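Local coordinates for protein xyloglucanase (Paenibacillus pabuli, PDB 2JEP) that hydrolyses xyloglucan, a polysaccharide of plant cell walls, probably by cutting beta-1,4-glucosidic links within its backbone, at residues Leu222-Trp227 / Ile259-His264; Thr229-Thr234 / Ser303-Met308; Tyr266-Phe271 / Trp295-Tyr300; Gly322-Ile327 / Ala342-Val347. One frame throughout, in Å; residues are numbered along the deposited sequence.

Contacts 1, 2 and 4 are buried, while contact 3 lies farther out, about 19 Å from the centre of the chain to its own centre, and is partly exposed. Contact 1 joins two neighbouring barrel strands by main-chain hydrogen bonds; contact 4 packs the next strand against its helix mainly through aromatic and aliphatic side chains, with no direct polar bond between the segments. Helix 298-313 serves contact 2 through a polar group beside an isoleucine knob, and contact 3 near its start, where water bridges accompany a proline on an indole. Ala263 O of 259-264 meets Gly322 N of 322-327, which ties contact 1 to contact 4, and Phe305 touches Val347, which ties contact 2 to contact 4.

Contact 1 (Leu222-Trp227 / Ile259-His264); sequences LLVPGW and IMISAH
Two neighbouring strands of the eight-stranded parallel barrel, the TIM-barrel core of this family 5 enzyme, pair here through Leu222-Val224 and Ile259-Ser262, the ends of one beta-alpha-beta unit. Three main-chain bonds set the register: Met260 N to Leu222 O at 2.8 Å, Val224 N to Met260 O at 2.9 Å and Ser262 N to Val224 O at 2.8 Å. The last differs from the others, its donor standing 45° above the carbonyl plane. The short axes diverge by 42°, and beyond Pro225 a water fills in: it accepts from Gly226 N at 2.9 Å and donates to Ser262 O at 2.7 Å, a bridge where direct pairing gives out.

Side chains divide between the two sheet faces. Leu223, Met260 and Ser262 share one; Leu223 CG lies opposite the backbone N (chi1 176°), a turn that carries CD1 across to the partner strand, 3.6 Å from Met260 CB and 3.5 Å from Ser262 N. On the other face Val224 CG2 rests 3.9 Å from Ile261 CD1. Leu223 also reaches Val320, which lies two strands away, whereas Leu222 and Val224 meet helix 193-211, so the first face looks into the barrel and the second outward. Because every direct polar bond joins main-chain atoms, the alignment of the two strands rests on their backbones, with the side chains supplying apolar cover.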
loop_
_atom_site.group_PDB
_atom_site.type_symbol
_atom_site.label_atom_id
_atom_site.label_comp_id
_atom_site.label_asym_id
_atom_site.label_seq_id
_atom_site.Cartn_x
_atom_site.Cartn_y
_atom_site.Cartn_z
ATOM N N LEU A 222 3.763 -9.338 8.456
ATOM C CA LEU A 222 2.390 -8.909 8.242
ATOM C C LEU A 222 2.312 -7.401 8.416
ATOM O O LEU A 222 2.804 -6.863 9.406
ATOM C CB LEU A 222 1.485 -9.570 9.272
ATOM C CG LEU A 222 1.514 -11.106 9.327
ATOM C CD1 LEU A 222 0.572 -11.615 10.419
ATOM C CD2 LEU A 222 1.184 -11.713 7.994
ATOM N N LEU A 223 1.700 -6.729 7.441
ATOM C CA LEU A 223 1.635 -5.276 7.372
ATOM C C LEU A 223 0.216 -4.825 7.732
ATOM O O LEU A 223 -0.743 -5.342 7.162
ATOM C CB LEU A 223 1.992 -4.831 5.952
ATOM C CG LEU A 223 1.907 -3.354 5.571
ATOM C CD1 LEU A 223 2.900 -2.550 6.414
ATOM C CD2 LEU A 223 2.170 -3.135 4.108
ATOM N N VAL A 224 0.104 -3.887 8.680
ATOM C CA VAL A 224 -1.177 -3.395 9.151
ATOM C C VAL A 224 -1.179 -1.865 9.147
ATOM O O VAL A 224 -0.186 -1.242 9.519
ATOM C CB VAL A 224 -1.552 -3.931 10.564
ATOM C CG1 VAL A 224 -1.611 -5.451 10.523
ATOM C CG2 VAL A 224 -0.593 -3.448 11.653
ATOM N N PRO A 225 -2.303 -1.254 8.743
ATOM C CA PRO A 225 -2.442 0.172 8.852
ATOM C C PRO A 225 -3.227 0.624 10.065
ATOM O O PRO A 225 -3.906 -0.169 10.703
ATOM C CB PRO A 225 -3.261 0.497 7.602
ATOM C CG PRO A 225 -4.242 -0.653 7.556
ATOM C CD PRO A 225 -3.471 -1.851 8.074
ATOM N N GLY A 226 -3.153 1.925 10.322
ATOM C CA GLY A 226 -4.143 2.607 11.133
ATOM C C GLY A 226 -5.193 3.286 10.269
ATOM O O GLY A 226 -5.419 2.921 9.119
ATOM N N TRP A 227 -5.874 4.260 10.851
ATOM C CA TRP A 227 -7.040 4.892 10.252
ATOM C C TRP A 227 -6.706 5.598 8.940
ATOM O O TRP A 227 -5.910 6.543 8.922
ATOM C CB TRP A 227 -7.594 5.916 11.242
ATOM C CG TRP A 227 -8.877 6.554 10.853
ATOM C CD1 TRP A 227 -9.056 7.750 10.228
ATOM C CD2 TRP A 227 -10.185 6.058 11.150
ATOM N NE1 TRP A 227 -10.389 8.026 10.111
ATOM C CE2 TRP A 227 -11.112 7.000 10.660
ATOM C CE3 TRP A 227 -10.666 4.903 11.785
ATOM C CZ2 TRP A 227 -12.483 6.837 10.787
ATOM C CZ3 TRP A 227 -12.020 4.739 11.913
ATOM C CH2 TRP A 227 -12.921 5.698 11.414
ATOM N N ILE A 259 5.549 -7.755 12.593
ATOM C CA ILE A 259 4.480 -6.877 12.126
ATOM C C ILE A 259 5.106 -5.571 11.674
ATOM O O ILE A 259 6.044 -5.077 12.291
ATOM C CB ILE A 259 3.413 -6.646 13.209
ATOM C CG1 ILE A 259 2.724 -7.971 13.538
ATOM C CG2 ILE A 259 2.381 -5.597 12.749
ATOM C CD1 ILE A 259 1.843 -7.898 14.727
ATOM N N MET A 260 4.617 -5.061 10.544
ATOM C CA MET A 260 5.039 -3.780 9.969
ATOM C C MET A 260 3.822 -2.856 9.964
ATOM O O MET A 260 2.687 -3.340 9.932
ATOM C CB MET A 260 5.466 -3.942 8.510
ATOM C CG MET A 260 6.420 -5.050 8.219
ATOM S SD MET A 260 6.692 -5.206 6.447
ATOM C CE MET A 260 8.319 -6.014 6.400
ATOM N N ILE A 261 4.063 -1.545 9.934
ATOM C CA ILE A 261 2.993 -0.549 9.975
ATOM C C ILE A 261 2.929 0.207 8.652
ATOM O O ILE A 261 3.942 0.657 8.131
ATOM C CB ILE A 261 3.203 0.460 11.117
ATOM C CG1 ILE A 261 3.454 -0.249 12.460
ATOM C CG2 ILE A 261 2.008 1.391 11.260
ATOM C CD1 ILE A 261 2.346 -1.220 12.900
ATOM N N SER A 262 1.711 0.306 8.112
ATOM C CA SER A 262 1.454 0.977 6.839
ATOM C C SER A 262 0.982 2.399 7.019
ATOM O O SER A 262 0.182 2.642 7.896
ATOM C CB SER A 262 0.350 0.223 6.128
ATOM O OG SER A 262 -0.157 0.925 5.022
ATOM N N ALA A 263 1.479 3.315 6.179
ATOM C CA ALA A 263 0.852 4.630 5.988
ATOM C C ALA A 263 1.013 4.984 4.516
ATOM O O ALA A 263 1.885 4.412 3.816
ATOM C CB ALA A 263 1.486 5.733 6.902
ATOM N N HIS A 264 0.142 5.877 4.034
ATOM C CA HIS A 264 0.207 6.391 2.669
ATOM C C HIS A 264 0.469 7.888 2.702
ATOM O O HIS A 264 0.116 8.536 3.671
ATOM C CB HIS A 264 -1.095 6.097 1.914
ATOM C CG HIS A 264 -1.345 4.637 1.680
ATOM N ND1 HIS A 264 -2.536 4.145 1.185
ATOM C CD2 HIS A 264 -0.575 3.555 1.957
ATOM C CE1 HIS A 264 -2.455 2.819 1.112
ATOM N NE2 HIS A 264 -1.272 2.433 1.565
HETATM O O HOH W 1 -1.918 4.059 8.879
#

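Contact 2 (Thr229-Thr234 / Ser303-Met308); sequences TNIDYT and SQFKSM
Asp232 OD1 is held by two donors: Gln304 NE2 at 2.9 Å, and a water at 2.7 Å that also donates to Ser307 OG. This polar group borders the packing of two helices on the outside of the TIM barrel, the short helix 231-235 and the longer 298-313. Gln304 NE2 reaches the syn side of the carboxylate, 31° out of its plane, while OD1 stays close to the amide's own plane; carboxylate and amide are turned 76° apart. A bend at chi2 (-77°) folds the Gln304 chain so that its amide end comes across to helix 231-235. The same amide works at both ends, for its OE1 takes a 2.7 Å bond from a second water, which in turn accepts from Asp232 N. Two bridges, one direct and one through water, therefore fix the rotation of the amide. Asp232 lies in the first turn of helix 231-235, where the helix end would probably favour its charged form, and the helix is N-capped by Asn230, whose OD1 accepts from Tyr233 N at 2.9 Å.

Beneath the polar rim Ile231 enters as a knob into a hole formed by Gln304, Phe305, Ser307 and Met308. Its CG1 lies 3.8 Å from Met308 CG, and CD1 comes 4.0 Å from Phe305 CD1, the two side chains crossing at about a right angle. Ile231 and Met308 also touch Ala263 on strand 259-265, which places the knob between helix layer and barrel wall. Its other branch, CG2, lies 3.3 Å from Ser307 OG, a hydroxyl that donates to Gln304 O at 2.7 Å.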
loop_
_atom_site.group_PDB
_atom_site.type_symbol
_atom_site.label_atom_id
_atom_site.label_comp_id
_atom_site.label_asym_id
_atom_site.label_seq_id
_atom_site.Cartn_x
_atom_site.Cartn_y
_atom_site.Cartn_z
ATOM N N THR A 229 -4.873 5.031 6.548
ATOM C CA THR A 229 -3.432 5.098 6.257
ATOM C C THR A 229 -2.841 6.492 6.545
ATOM O O THR A 229 -1.848 6.895 5.950
ATOM C CB THR A 229 -3.052 4.585 4.861
ATOM O OG1 THR A 229 -3.666 5.371 3.849
ATOM C CG2 THR A 229 -3.408 3.113 4.688
ATOM N N ASN A 230 -3.449 7.192 7.505
ATOM C CA ASN A 230 -3.074 8.575 7.800
ATOM C C ASN A 230 -2.032 8.610 8.919
ATOM O O ASN A 230 -2.298 8.135 10.039
ATOM C CB ASN A 230 -4.343 9.326 8.215
ATOM C CG ASN A 230 -4.111 10.767 8.538
ATOM O OD1 ASN A 230 -3.567 11.110 9.556
ATOM N ND2 ASN A 230 -4.574 11.623 7.662
ATOM N N ILE A 231 -0.881 9.222 8.647
ATOM C CA ILE A 231 0.189 9.273 9.653
ATOM C C ILE A 231 -0.276 9.884 10.981
ATOM O O ILE A 231 -0.125 9.275 12.035
ATOM C CB ILE A 231 1.427 10.014 9.101
ATOM C CG1 ILE A 231 2.137 9.123 8.053
ATOM C CG2 ILE A 231 2.389 10.396 10.226
ATOM C CD1 ILE A 231 3.279 9.810 7.283
ATOM N N ASP A 232 -0.858 11.068 10.926
ATOM C CA ASP A 232 -1.244 11.746 12.173
ATOM C C ASP A 232 -2.227 10.913 12.982
ATOM O O ASP A 232 -2.130 10.837 14.214
ATOM C CB ASP A 232 -1.902 13.066 11.873
ATOM C CG ASP A 232 -0.915 14.157 11.462
ATOM O OD1 ASP A 232 0.308 13.968 11.568
ATOM O OD2 ASP A 232 -1.427 15.222 11.067
ATOM N N TYR A 233 -3.176 10.285 12.309
ATOM C CA TYR A 233 -4.188 9.504 13.029
ATOM C C TYR A 233 -3.695 8.127 13.482
ATOM O O TYR A 233 -4.388 7.461 14.244
ATOM C CB TYR A 233 -5.477 9.362 12.204
ATOM C CG TYR A 233 -6.222 10.662 11.963
ATOM C CD1 TYR A 233 -6.318 11.625 12.962
ATOM C CD2 TYR A 233 -6.822 10.933 10.748
ATOM C CE1 TYR A 233 -7.006 12.798 12.759
ATOM C CE2 TYR A 233 -7.516 12.114 10.539
ATOM C CZ TYR A 233 -7.591 13.036 11.547
ATOM O OH TYR A 233 -8.287 14.229 11.343
ATOM N N THR A 234 -2.526 7.716 13.008
ATOM C CA THR A 234 -1.872 6.483 13.407
ATOM C C THR A 234 -0.872 6.713 14.541
ATOM O O THR A 234 -0.779 5.899 15.461
ATOM C CB THR A 234 -1.208 5.805 12.192
ATOM O OG1 THR A 234 -2.185 5.660 11.154
ATOM C CG2 THR A 234 -0.639 4.463 12.543
ATOM N N SER A 303 8.765 16.302 9.372
ATOM C CA SER A 303 7.992 16.111 10.608
ATOM C C SER A 303 7.128 14.857 10.532
ATOM O O SER A 303 7.035 14.071 11.476
ATOM C CB SER A 303 7.081 17.324 10.850
ATOM O OG SER A 303 6.319 17.175 12.045
ATOM N N GLN A 304 6.451 14.692 9.402
ATOM C CA GLN A 304 5.573 13.560 9.233
ATOM C C GLN A 304 6.320 12.240 9.340
ATOM O O GLN A 304 5.922 11.327 10.066
ATOM C CB GLN A 304 4.854 13.667 7.887
ATOM C CG GLN A 304 3.801 14.741 7.854
ATOM C CD GLN A 304 2.558 14.332 8.558
ATOM O OE1 GLN A 304 1.870 13.413 8.089
ATOM N NE2 GLN A 304 2.276 14.962 9.676
ATOM N N PHE A 305 7.370 12.079 8.551
ATOM C CA PHE A 305 8.071 10.801 8.545
ATOM C C PHE A 305 8.828 10.584 9.844
ATOM O O PHE A 305 8.870 9.448 10.356
ATOM C CB PHE A 305 8.977 10.659 7.322
ATOM C CG PHE A 305 8.255 10.301 6.033
ATOM C CD1 PHE A 305 6.900 10.548 5.856
ATOM C CD2 PHE A 305 8.957 9.727 4.985
ATOM C CE1 PHE A 305 6.276 10.229 4.665
ATOM C CE2 PHE A 305 8.340 9.413 3.776
ATOM C CZ PHE A 305 6.988 9.665 3.630
ATOM N N LYS A 306 9.371 11.648 10.434
ATOM C CA LYS A 306 10.017 11.468 11.729
ATOM C C LYS A 306 9.010 10.934 12.749
ATOM O O LYS A 306 9.376 10.131 13.610
ATOM C CB LYS A 306 10.652 12.757 12.235
ATOM C CG LYS A 306 11.461 12.521 13.509
ATOM C CD LYS A 306 12.264 13.750 13.892
ATOM C CE LYS A 306 13.187 13.445 15.053
ATOM N NZ LYS A 306 12.430 13.240 16.320
ATOM N N SER A 307 7.748 11.338 12.659
ATOM C CA SER A 307 6.773 10.886 13.651
ATOM C C SER A 307 6.536 9.379 13.555
ATOM O O SER A 307 6.335 8.719 14.584
ATOM C CB SER A 307 5.481 11.683 13.562
ATOM O OG SER A 307 4.649 11.321 12.471
ATOM N N MET A 308 6.576 8.821 12.338
ATOM C CA MET A 308 6.439 7.382 12.175
ATOM C C MET A 308 7.671 6.649 12.699
ATOM O O MET A 308 7.567 5.581 13.306
ATOM C CB MET A 308 6.199 7.017 10.694
ATOM C CG MET A 308 4.856 7.445 10.151
ATOM S SD MET A 308 3.451 6.538 10.868
ATOM C CE MET A 308 3.632 4.910 10.081
HETATM O O HOH W 2 -0.757 12.842 8.656
HETATM O O HOH W 3 2.558 13.210 12.862
#

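Contact 3 (Tyr266-Phe271 / Trp295-Tyr300); sequences YSPWDF and WGQEDY
Trp295 puts its CG between its backbone N and its carbonyl carbon (chi1 69°), and this rotation lays the indole against Pro268, while Tyr300, with CG turned opposite its backbone N (chi1 -178°), brings its ring up to Ser267. Both segments lie in the connection from strand 259-265 of the TIM barrel to helix 298-313: 266-271 leads into the short helix 269-272, and 295-300 opens the longer one. The evidence for a CH-pi contact is direct: Pro268 CB stands 3.9 Å from the centroid of the six-membered ring of Trp295, 21° off the ring normal, with CZ2 as its nearest atom at 3.7 Å. A cis peptide bond precedes Pro268, whose CD passes 3.3 Å from Gly296 O. Gly296 has a positive phi, and a CB on it would collide with Pro268 CB, so backbone and neighbour both call for glycine.

A glycine in place of Pro268 would take CB from the indole face and would probably give up the cis bond, leaving that face of Trp295 without the proline's contact and the turn into helix 269-272 freer to move.

The polar links run through water. One water donates to Ser267 O and Gly296 O, 2.8 Å from each; Gly296 O also accepts a hydrogen bond from Trp282 NE1. Another water, accepting from Trp295 NE1 at 2.9 Å, reaches Asp270 OD2 by a weak bond, while Asp270 OD1 is hydrogen-bonded to Ser293 OG. Ser267 CB comes 3.8 Å from Tyr300 CE2, and a third water joins Ser267 OG, at 2.7 Å, to Tyr300 OH.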
loop_
_atom_site.group_PDB
_atom_site.type_symbol
_atom_site.label_atom_id
_atom_site.label_comp_id
_atom_site.label_asym_id
_atom_site.label_seq_id
_atom_site.Cartn_x
_atom_site.Cartn_y
_atom_site.Cartn_z
ATOM N N TYR A 266 0.399 11.475 0.302
ATOM C CA TYR A 266 0.110 12.256 -0.887
ATOM C C TYR A 266 -0.033 13.739 -0.509
ATOM O O TYR A 266 -0.812 14.464 -1.136
ATOM C CB TYR A 266 -1.174 11.771 -1.541
ATOM C CG TYR A 266 -1.179 10.348 -2.095
ATOM C CD1 TYR A 266 -0.695 10.080 -3.351
ATOM C CD2 TYR A 266 -1.724 9.308 -1.380
ATOM C CE1 TYR A 266 -0.789 8.819 -3.897
ATOM C CE2 TYR A 266 -1.814 8.040 -1.907
ATOM C CZ TYR A 266 -1.324 7.790 -3.157
ATOM O OH TYR A 266 -1.452 6.559 -3.762
ATOM N N SER A 267 0.710 14.179 0.499
ATOM C CA SER A 267 0.597 15.562 0.950
ATOM C C SER A 267 1.662 16.437 0.331
ATOM O O SER A 267 2.788 16.005 0.166
ATOM C CB SER A 267 0.734 15.644 2.463
ATOM O OG SER A 267 -0.325 14.956 3.126
ATOM N N PRO A 268 1.321 17.690 0.007
ATOM C CA PRO A 268 0.012 18.301 0.060
ATOM C C PRO A 268 -0.831 17.895 -1.126
ATOM O O PRO A 268 -0.359 17.882 -2.262
ATOM C CB PRO A 268 0.322 19.808 0.022
ATOM C CG PRO A 268 1.581 19.879 -0.797
ATOM C CD PRO A 268 2.343 18.613 -0.542
ATOM N N TRP A 269 -2.089 17.559 -0.856
ATOM C CA TRP A 269 -2.965 17.001 -1.886
ATOM C C TRP A 269 -3.153 17.936 -3.058
ATOM O O TRP A 269 -3.274 17.496 -4.198
ATOM C CB TRP A 269 -4.327 16.689 -1.281
ATOM C CG TRP A 269 -5.276 16.002 -2.215
ATOM C CD1 TRP A 269 -6.410 16.529 -2.762
ATOM C CD2 TRP A 269 -5.161 14.668 -2.720
ATOM N NE1 TRP A 269 -7.011 15.602 -3.582
ATOM C CE2 TRP A 269 -6.259 14.457 -3.582
ATOM C CE3 TRP A 269 -4.212 13.639 -2.565
ATOM C CZ2 TRP A 269 -6.479 13.241 -4.227
ATOM C CZ3 TRP A 269 -4.436 12.423 -3.222
ATOM C CH2 TRP A 269 -5.574 12.243 -4.032
ATOM N N ASP A 270 -3.188 19.240 -2.805
ATOM C CA ASP A 270 -3.397 20.182 -3.874
ATOM C C ASP A 270 -2.356 20.034 -4.988
ATOM O O ASP A 270 -2.698 20.161 -6.166
ATOM C CB ASP A 270 -3.591 21.625 -3.367
ATOM C CG ASP A 270 -2.420 22.218 -2.569
ATOM O OD1 ASP A 270 -1.398 21.559 -2.329
ATOM O OD2 ASP A 270 -2.607 23.402 -2.142
ATOM N N PHE A 271 -1.121 19.714 -4.609
ATOM C CA PHE A 271 -0.087 19.364 -5.574
ATOM C C PHE A 271 -0.202 17.947 -6.098
ATOM O O PHE A 271 -0.169 17.714 -7.306
ATOM C CB PHE A 271 1.309 19.552 -4.938
ATOM C CG PHE A 271 2.437 19.012 -5.769
ATOM C CD1 PHE A 271 2.773 19.600 -6.974
ATOM C CD2 PHE A 271 3.110 17.866 -5.384
ATOM C CE1 PHE A 271 3.791 19.070 -7.778
ATOM C CE2 PHE A 271 4.107 17.314 -6.178
ATOM C CZ PHE A 271 4.450 17.919 -7.392
ATOM N N TRP A 295 1.922 25.220 2.135
ATOM C CA TRP A 295 2.245 24.350 3.250
ATOM C C TRP A 295 2.662 22.988 2.632
ATOM O O TRP A 295 2.632 22.811 1.414
ATOM C CB TRP A 295 1.038 24.190 4.193
ATOM C CG TRP A 295 -0.073 23.395 3.554
ATOM C CD1 TRP A 295 -0.974 23.847 2.639
ATOM C CD2 TRP A 295 -0.351 21.987 3.721
ATOM N NE1 TRP A 295 -1.805 22.828 2.235
ATOM C CE2 TRP A 295 -1.447 21.678 2.886
ATOM C CE3 TRP A 295 0.204 20.968 4.506
ATOM C CZ2 TRP A 295 -1.994 20.392 2.802
ATOM C CZ3 TRP A 295 -0.334 19.701 4.404
ATOM C CH2 TRP A 295 -1.429 19.424 3.564
ATOM N N GLY A 296 3.085 22.070 3.485
ATOM C CA GLY A 296 3.325 20.711 3.026
ATOM C C GLY A 296 4.642 20.498 2.302
ATOM O O GLY A 296 4.796 19.543 1.530
ATOM N N GLN A 297 5.619 21.344 2.587
ATOM C CA GLN A 297 6.889 21.315 1.891
ATOM C C GLN A 297 7.875 20.415 2.612
ATOM O O GLN A 297 7.471 19.522 3.372
ATOM C CB GLN A 297 7.410 22.734 1.701
ATOM C CG GLN A 297 6.384 23.606 1.008
ATOM C CD GLN A 297 6.046 23.121 -0.405
ATOM O OE1 GLN A 297 6.956 22.966 -1.244
ATOM N NE2 GLN A 297 4.764 22.859 -0.672
ATOM N N GLU A 298 9.170 20.622 2.398
ATOM C CA GLU A 298 10.194 19.716 2.922
ATOM C C GLU A 298 10.133 19.594 4.440
ATOM O O GLU A 298 10.400 18.514 4.991
ATOM C CB GLU A 298 11.584 20.228 2.519
ATOM C CG GLU A 298 11.917 20.147 1.021
ATOM C CD GLU A 298 11.563 21.388 0.207
ATOM O OE1 GLU A 298 10.644 22.154 0.578
ATOM O OE2 GLU A 298 12.251 21.573 -0.829
ATOM N N ASP A 299 9.832 20.700 5.114
ATOM C CA ASP A 299 9.731 20.689 6.573
ATOM C C ASP A 299 8.599 19.808 7.084
ATOM O O ASP A 299 8.749 19.102 8.096
ATOM C CB ASP A 299 9.648 22.113 7.160
ATOM C CG ASP A 299 8.592 23.033 6.478
ATOM O OD1 ASP A 299 7.923 22.646 5.480
ATOM O OD2 ASP A 299 8.404 24.188 6.983
ATOM N N TYR A 300 7.487 19.848 6.378
ATOM C CA TYR A 300 6.331 19.014 6.719
ATOM C C TYR A 300 6.613 17.544 6.488
ATOM O O TYR A 300 6.321 16.692 7.328
ATOM C CB TYR A 300 5.119 19.487 5.925
ATOM C CG TYR A 300 3.867 18.731 6.249
ATOM C CD1 TYR A 300 3.155 19.018 7.382
ATOM C CD2 TYR A 300 3.391 17.750 5.415
ATOM C CE1 TYR A 300 1.996 18.329 7.687
ATOM C CE2 TYR A 300 2.234 17.037 5.716
ATOM C CZ TYR A 300 1.532 17.346 6.834
ATOM O OH TYR A 300 0.391 16.629 7.123
HETATM O O HOH W 4 5.107 16.794 1.516
HETATM O O HOH W 5 -1.592 16.284 5.100
HETATM O O HOH W 6 -4.009 22.937 0.380
#

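Contact 4 (Gly322-Ile327 / Ala342-Val347); sequences GEFGSI and AYAKAV
Phe324, Tyr343 and Val347 bear most of this contact, in which the end of barrel strand 319-324 packs on helix 336-353, the next element of the same beta-alpha-beta unit in the TIM barrel. Val347 CG1 sits over one face of the Phe324 ring, 3.9 Å from its centroid and 24° off the normal, a CH-pi contact displaced toward CG and CD2; CD2 is 3.6 Å away. Phe324 reaches the helix with CG between its backbone N and carbonyl carbon (chi1 73°), and its CE2 ends 4.2 Å from Ala344 CB. The other branch of Val347, CG2, rests 4.0 Å above the middle of the Tyr343 ring, one turn back, so a single valine supports two aromatic rings.

With alanine at Phe324, Val347 CG1 and Ala344 would lose the ring they lie against, which would probably leave a gap between strand and helix.

Tyr343 borders the loop beyond the strand. Its CE2 comes 3.6 Å from Gly325 O, a buried carbonyl with no polar partner in the model, and its CD2 lies 4.0 Å from Ser326 CB. At phi 154° with psi extended, a CB on Gly325 would jam against Phe324 O, hence glycine.

Around this interface, Tyr343 OH bonds to Ser267 O and its ring meets Phe271 and Trp282 edge-to-face, Ala344 leans on helix 384-393, and Phe324 bonds by its backbone to Trp361 in strand 357-362.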
loop_
_atom_site.group_PDB
_atom_site.type_symbol
_atom_site.label_atom_id
_atom_site.label_comp_id
_atom_site.label_asym_id
_atom_site.label_seq_id
_atom_site.Cartn_x
_atom_site.Cartn_y
_atom_site.Cartn_z
ATOM N N GLY A 322 3.275 2.698 1.923
ATOM C CA GLY A 322 2.828 1.793 0.878
ATOM C C GLY A 322 2.363 2.417 -0.405
ATOM O O GLY A 322 2.218 1.717 -1.396
ATOM N N GLU A 323 2.103 3.726 -0.368
ATOM C CA GLU A 323 1.782 4.512 -1.571
ATOM C C GLU A 323 2.284 5.925 -1.374
ATOM O O GLU A 323 2.118 6.504 -0.304
ATOM C CB GLU A 323 0.267 4.616 -1.795
ATOM C CG GLU A 323 -0.455 3.295 -1.954
ATOM C CD GLU A 323 -1.947 3.410 -2.156
ATOM O OE1 GLU A 323 -2.418 4.531 -2.443
ATOM O OE2 GLU A 323 -2.627 2.360 -2.046
ATOM N N PHE A 324 2.873 6.480 -2.434
ATOM C CA PHE A 324 3.139 7.903 -2.522
ATOM C C PHE A 324 3.260 8.235 -4.017
ATOM O O PHE A 324 3.545 7.359 -4.833
ATOM C CB PHE A 324 4.424 8.312 -1.789
ATOM C CG PHE A 324 5.689 7.900 -2.500
ATOM C CD1 PHE A 324 6.219 6.656 -2.310
ATOM C CD2 PHE A 324 6.367 8.779 -3.327
ATOM C CE1 PHE A 324 7.362 6.269 -2.984
ATOM C CE2 PHE A 324 7.505 8.393 -3.980
ATOM C CZ PHE A 324 8.006 7.149 -3.826
ATOM N N GLY A 325 3.129 9.513 -4.363
ATOM C CA GLY A 325 3.313 9.955 -5.732
ATOM C C GLY A 325 2.537 11.218 -6.022
ATOM O O GLY A 325 1.778 11.724 -5.173
ATOM N N SER A 326 2.697 11.717 -7.251
ATOM C CA SER A 326 2.021 12.923 -7.693
ATOM C C SER A 326 1.514 12.782 -9.119
ATOM O O SER A 326 2.172 12.156 -9.969
ATOM C CB SER A 326 2.913 14.149 -7.522
ATOM O OG SER A 326 4.111 14.046 -8.261
ATOM N N ILE A 327 0.348 13.357 -9.368
ATOM C CA ILE A 327 -0.284 13.206 -10.665
ATOM C C ILE A 327 0.303 14.126 -11.736
ATOM O O ILE A 327 0.782 15.240 -11.456
ATOM C CB ILE A 327 -1.815 13.422 -10.594
ATOM C CG1 ILE A 327 -2.211 14.858 -10.166
ATOM C CG2 ILE A 327 -2.431 12.347 -9.710
ATOM C CD1 ILE A 327 -3.662 15.121 -10.260
ATOM N N ALA A 342 11.182 15.927 -8.168
ATOM C CA ALA A 342 11.688 16.453 -6.884
ATOM C C ALA A 342 10.922 15.869 -5.710
ATOM O O ALA A 342 11.517 15.517 -4.684
ATOM C CB ALA A 342 11.643 17.983 -6.871
ATOM N N TYR A 343 9.603 15.786 -5.845
ATOM C CA TYR A 343 8.745 15.230 -4.786
ATOM C C TYR A 343 9.062 13.759 -4.575
ATOM O O TYR A 343 9.230 13.311 -3.449
ATOM C CB TYR A 343 7.290 15.387 -5.195
ATOM C CG TYR A 343 6.244 14.966 -4.206
ATOM C CD1 TYR A 343 6.040 15.664 -3.058
ATOM C CD2 TYR A 343 5.453 13.879 -4.435
ATOM C CE1 TYR A 343 5.061 15.340 -2.173
ATOM C CE2 TYR A 343 4.467 13.506 -3.540
ATOM C CZ TYR A 343 4.261 14.244 -2.404
ATOM O OH TYR A 343 3.258 13.853 -1.543
ATOM N N ALA A 344 9.171 12.992 -5.658
ATOM C CA ALA A 344 9.434 11.573 -5.510
ATOM C C ALA A 344 10.786 11.342 -4.856
ATOM O O ALA A 344 10.934 10.461 -4.002
ATOM C CB ALA A 344 9.378 10.841 -6.867
ATOM N N LYS A 345 11.808 12.099 -5.260
ATOM C CA LYS A 345 13.121 11.971 -4.642
ATOM C C LYS A 345 13.068 12.320 -3.168
ATOM O O LYS A 345 13.673 11.628 -2.339
ATOM C CB LYS A 345 14.143 12.864 -5.358
ATOM C CG LYS A 345 15.537 12.750 -4.789
ATOM C CD LYS A 345 16.555 13.413 -5.694
ATOM C CE LYS A 345 17.953 13.310 -5.097
ATOM N NZ LYS A 345 18.953 13.795 -6.076
ATOM N N ALA A 346 12.381 13.414 -2.836
ATOM C CA ALA A 346 12.325 13.863 -1.456
ATOM C C ALA A 346 11.621 12.826 -0.574
ATOM O O ALA A 346 12.093 12.511 0.533
ATOM C CB ALA A 346 11.654 15.219 -1.373
ATOM N N VAL A 347 10.490 12.290 -1.036
ATOM C CA VAL A 347 9.761 11.309 -0.228
ATOM C C VAL A 347 10.610 10.055 -0.076
ATOM O O VAL A 347 10.704 9.482 1.014
ATOM C CB VAL A 347 8.367 11.005 -0.842
ATOM C CG1 VAL A 347 7.722 9.806 -0.144
ATOM C CG2 VAL A 347 7.462 12.250 -0.808
#